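Local structure of B-agarase (Agarivorans gilvus, 5Z6P) at residues 531-534 with 539-542. The protein is an agarase of glycoside hydrolase family 50, which probably cleaves beta-galactosidic linkages in agarose. Numbering follows the deposited sequence.
Sequences RSAD and KAVF
The ammonium group of Lys539 donates a hydrogen bond to the backbone carbonyl of Arg531, with NZ 2.7 Å from O. The bond is short and nearly straight at the acceptor: the angle C=O...NZ is 170°, which sets the nitrogen almost in line with the carbonyl bond. The lysine chain reaches this point by a curved path. It starts extended, with CG anti to the backbone N (chi1 175°), then bends at chi2 and again at chi4. As a result the chain arcs past the carbonyl oxygen, Lys539 CG standing 3.6 Å from Arg531 O. Two further carbonyls, those of Leu529 and Leu570 near the C-terminal ends of helices 523-530 and 567-572, accept hydrogen bonds from NZ. Ala571 O adds a weak one, which would have to share a proton with a stronger bond.

Apolar packing supplies the rest of the contact. CB and CG of Lys539 lie against the backbone and methyl of Ala533, CG standing 3.7 Å from Ala533 CA and 3.8 Å from Ala533 CB. The two alanine methyls meet more loosely, Ala533 CB to Ala540 CB being 4.3 Å. The small side chains let the backbones draw close, with 5.0 Å between the CA atoms of Ala533 and Ala540.

Arg531 takes part through its backbone, for its side chain leads away and its NH1 bonds to Gln461 O. The contact lays the loop after helix 523-530 against the first turn of helix 537-550, while a backbone hydrogen bond between Ala533 and Ala571 ties the same loop to the end of helix 567-572. The ammonium group of the buried Lys539, held by main-chain carbonyls, thus sits at the C-terminal ends of two helices, whose dipoles would probably favour its protonated form, and joins three parts of the chain at one nitrogen.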
loop_
_atom_site.group_PDB
_atom_site.type_symbol
_atom_site.label_atom_id
_atom_site.label_comp_id
_atom_site.label_asym_id
_atom_site.label_seq_id
_atom_site.Cartn_x
_atom_site.Cartn_y
_atom_site.Cartn_z
ATOM N N ARG A 531 -9.091 28.028 -11.436
ATOM C CA ARG A 531 -10.079 27.755 -12.473
ATOM C C ARG A 531 -11.235 28.759 -12.519
ATOM O O ARG A 531 -11.477 29.512 -11.568
ATOM C CB ARG A 531 -10.622 26.342 -12.295
ATOM C CG ARG A 531 -9.543 25.272 -12.475
ATOM C CD ARG A 531 -10.063 23.897 -12.179
ATOM N NE ARG A 531 -11.182 23.517 -13.033
ATOM C CZ ARG A 531 -11.881 22.404 -12.855
ATOM N NH1 ARG A 531 -11.571 21.602 -11.854
ATOM N NH2 ARG A 531 -12.888 22.093 -13.656
ATOM N N SER A 532 -11.947 28.778 -13.638
ATOM C CA SER A 532 -13.108 29.644 -13.763
ATOM C C SER A 532 -14.375 28.994 -13.181
ATOM O O SER A 532 -14.639 27.811 -13.373
ATOM C CB SER A 532 -13.324 30.023 -15.227
ATOM O OG SER A 532 -13.231 28.876 -16.044
ATOM N N ALA A 533 -15.175 29.773 -12.470
ATOM C CA ALA A 533 -16.371 29.207 -11.849
ATOM C C ALA A 533 -17.453 28.780 -12.866
ATOM O O ALA A 533 -18.334 28.007 -12.520
ATOM C CB ALA A 533 -16.961 30.201 -10.822
ATOM N N ASP A 534 -17.387 29.235 -14.118
ATOM C CA ASP A 534 -18.501 28.949 -15.035
ATOM C C ASP A 534 -18.699 27.461 -15.334
ATOM O O ASP A 534 -19.825 27.018 -15.515
ATOM C CB ASP A 534 -18.375 29.729 -16.358
ATOM C CG ASP A 534 -16.988 29.719 -16.931
ATOM O OD1 ASP A 534 -16.210 28.809 -16.608
ATOM O OD2 ASP A 534 -16.682 30.638 -17.726
ATOM N N LYS A 539 -15.465 25.565 -7.523
ATOM C CA LYS A 539 -14.946 26.931 -7.550
ATOM C C LYS A 539 -16.035 27.945 -7.173
ATOM O O LYS A 539 -15.779 28.866 -6.402
ATOM C CB LYS A 539 -14.363 27.273 -8.931
ATOM C CG LYS A 539 -13.908 28.717 -9.075
ATOM C CD LYS A 539 -12.898 29.086 -8.024
ATOM C CE LYS A 539 -12.528 30.555 -8.067
ATOM N NZ LYS A 539 -11.686 30.919 -9.249
ATOM N N ALA A 540 -17.242 27.771 -7.717
ATOM C CA ALA A 540 -18.369 28.643 -7.347
ATOM C C ALA A 540 -18.605 28.618 -5.835
ATOM O O ALA A 540 -18.792 29.664 -5.201
ATOM C CB ALA A 540 -19.620 28.240 -8.073
ATOM N N VAL A 541 -18.597 27.411 -5.269
ATOM C CA VAL A 541 -18.735 27.231 -3.833
ATOM C C VAL A 541 -17.601 27.955 -3.096
ATOM O O VAL A 541 -17.855 28.632 -2.111
ATOM C CB VAL A 541 -18.738 25.729 -3.431
ATOM C CG1 VAL A 541 -18.693 25.574 -1.910
ATOM C CG2 VAL A 541 -19.957 25.045 -3.995
ATOM N N PHE A 542 -16.368 27.829 -3.593
ATOM C CA PHE A 542 -15.231 28.483 -2.953
ATOM C C PHE A 542 -15.417 30.010 -2.933
ATOM O O PHE A 542 -15.133 30.655 -1.938
ATOM C CB PHE A 542 -13.904 28.154 -3.648
ATOM C CG PHE A 542 -13.366 26.753 -3.382
ATOM C CD1 PHE A 542 -14.007 25.867 -2.543
ATOM C CD2 PHE A 542 -12.193 26.341 -3.990
ATOM C CE1 PHE A 542 -13.470 24.578 -2.320
ATOM C CE2 PHE A 542 -11.666 25.068 -3.777
ATOM C CZ PHE A 542 -12.305 24.195 -2.949
#